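Long-range contact in diol-dehydratase (Roseburia inulinivorans, PDB 5I2A), which probably acts as a B12-independent glycyl radical lyase that dehydrates 1,2-propanediol: residues Thr105-Pro110 and Ser334-Ala339. Sequence-based numbering, arbitrary orientation.
Sequences TRSADP and SAEGFA
The loop around A108 comes up to the turn that follows helix 332-335, with the CA atoms of A108 and E336 6.0 Å apart and no direct hydrogen bond between the two segments. Within the pyruvate formate lyase-like fold of glycyl radical enzymes, this loop between helices 94-97 and 115-125 packs on helix 332-335 too, in a junction apolar in the middle and water-bridged on two flanks. A108 CB points at the turn and lies 4.3 Å from A335 CB, while E336 CG touches A108 CB as well. A335 CB also sits over one face of the R106 guanidinium, 3.9 Å from NH2. That flat group is held partly by its own loop: R106 NE and NH2 both grip D109 O side-on from one face of its carbonyl plane, NH2 at 3.0 Å. R106 CG lies between the backbone N and carbonyl carbon (chi1 67°), and from there the extended chain carries the guanidinium back to D109; NH1 forms a salt bridge with E99 and a hydrogen bond to R330 O. A leucine in place of R106 would probably leave D109 O without these two donors and E99 without this charged mate. On one flank, a water joins S107 OG to E336 OE2, bridging atoms 4.3 Å apart. On the other, the D109 carboxylate projects beside the F338-A339 backbone and takes the amide N-H groups of G340 and Y341. A339 O accepts from Y818, next to the predicted radical glycine G817. A second water donates to D109 OD2 at 2.7 Å and to F338 O at 2.9 Å.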
loop_
_atom_site.group_PDB
_atom_site.type_symbol
_atom_site.label_atom_id
_atom_site.label_comp_id
_atom_site.label_asym_id
_atom_site.label_seq_id
_atom_site.Cartn_x
_atom_site.Cartn_y
_atom_site.Cartn_z
ATOM N N THR A 105 3.781 26.697 29.790
ATOM C CA THR A 105 3.552 28.125 29.932
ATOM C C THR A 105 3.356 28.822 28.598
ATOM O O THR A 105 3.413 30.035 28.536
ATOM C CB THR A 105 4.730 28.794 30.653
ATOM O OG1 THR A 105 5.934 28.491 29.942
ATOM C CG2 THR A 105 4.852 28.275 32.094
ATOM N N ARG A 106 3.150 28.063 27.524
ATOM C CA ARG A 106 2.958 28.685 26.221
ATOM C C ARG A 106 1.648 29.470 26.200
ATOM O O ARG A 106 0.751 29.221 26.996
ATOM C CB ARG A 106 2.983 27.639 25.094
ATOM C CG ARG A 106 1.807 26.666 25.101
ATOM C CD ARG A 106 1.958 25.579 24.026
ATOM N NE ARG A 106 0.709 24.856 23.819
ATOM C CZ ARG A 106 0.536 23.909 22.907
ATOM N NH1 ARG A 106 1.549 23.555 22.116
ATOM N NH2 ARG A 106 -0.650 23.323 22.781
ATOM N N SER A 107 1.544 30.409 25.273
ATOM C CA SER A 107 0.437 31.354 25.260
ATOM C C SER A 107 -0.893 30.755 24.771
ATOM O O SER A 107 -1.960 31.238 25.149
ATOM C CB SER A 107 0.802 32.555 24.396
ATOM O OG SER A 107 1.010 32.150 23.061
ATOM N N ALA A 108 -0.841 29.724 23.933
ATOM C CA ALA A 108 -2.087 29.081 23.492
ATOM C C ALA A 108 -2.196 27.642 23.975
ATOM O O ALA A 108 -1.290 26.845 23.757
ATOM C CB ALA A 108 -2.201 29.136 21.981
ATOM N N ASP A 109 -3.311 27.321 24.632
ATOM C CA ASP A 109 -3.601 25.965 25.097
ATOM C C ASP A 109 -2.393 25.290 25.786
ATOM O O ASP A 109 -1.897 24.276 25.305
ATOM C CB ASP A 109 -4.082 25.080 23.921
ATOM C CG ASP A 109 -5.498 25.453 23.411
ATOM O OD1 ASP A 109 -5.976 26.583 23.663
ATOM O OD2 ASP A 109 -6.126 24.611 22.728
ATOM N N PRO A 110 -1.930 25.846 26.920
ATOM C CA PRO A 110 -0.811 25.207 27.627
ATOM C C PRO A 110 -1.195 23.851 28.231
ATOM O O PRO A 110 -2.362 23.618 28.541
ATOM C CB PRO A 110 -0.462 26.219 28.728
ATOM C CG PRO A 110 -1.797 26.957 28.993
ATOM C CD PRO A 110 -2.415 27.062 27.610
ATOM N N SER A 334 0.207 25.354 15.429
ATOM C CA SER A 334 -1.110 24.780 15.128
ATOM C C SER A 334 -2.179 25.213 16.144
ATOM O O SER A 334 -3.289 25.556 15.763
ATOM C CB SER A 334 -1.045 23.255 15.077
ATOM O OG SER A 334 -0.301 22.808 13.962
ATOM N N ALA A 335 -1.814 25.225 17.425
ATOM C CA ALA A 335 -2.752 25.511 18.507
ATOM C C ALA A 335 -3.388 26.885 18.380
ATOM O O ALA A 335 -4.524 27.090 18.792
ATOM C CB ALA A 335 -2.059 25.388 19.840
ATOM N N GLU A 336 -2.660 27.818 17.783
ATOM C CA GLU A 336 -3.182 29.156 17.578
ATOM C C GLU A 336 -4.347 29.171 16.605
ATOM O O GLU A 336 -5.168 30.078 16.644
ATOM C CB GLU A 336 -2.082 30.084 17.089
ATOM C CG GLU A 336 -1.022 30.293 18.142
ATOM C CD GLU A 336 -0.159 31.473 17.840
ATOM O OE1 GLU A 336 0.102 31.719 16.643
ATOM O OE2 GLU A 336 0.244 32.161 18.797
ATOM N N GLY A 337 -4.422 28.159 15.745
ATOM C CA GLY A 337 -5.530 28.056 14.812
ATOM C C GLY A 337 -6.693 27.232 15.335
ATOM O O GLY A 337 -7.761 27.216 14.729
ATOM N N PHE A 338 -6.474 26.533 16.448
ATOM C CA PHE A 338 -7.510 25.722 17.078
ATOM C C PHE A 338 -7.574 26.041 18.586
ATOM O O PHE A 338 -7.563 25.142 19.413
ATOM C CB PHE A 338 -7.243 24.215 16.894
ATOM C CG PHE A 338 -7.200 23.736 15.455
ATOM C CD1 PHE A 338 -8.362 23.425 14.776
ATOM C CD2 PHE A 338 -5.983 23.549 14.808
ATOM C CE1 PHE A 338 -8.320 22.942 13.458
ATOM C CE2 PHE A 338 -5.929 23.074 13.498
ATOM C CZ PHE A 338 -7.099 22.770 12.824
ATOM N N ALA A 339 -7.621 27.314 18.938
ATOM C CA ALA A 339 -7.359 27.715 20.327
ATOM C C ALA A 339 -8.581 27.498 21.214
ATOM O O ALA A 339 -9.701 27.667 20.762
ATOM C CB ALA A 339 -6.929 29.164 20.380
HETATM O O HOH W 1 -0.778 32.707 21.194
HETATM O O HOH W 2 -5.172 23.764 20.292
#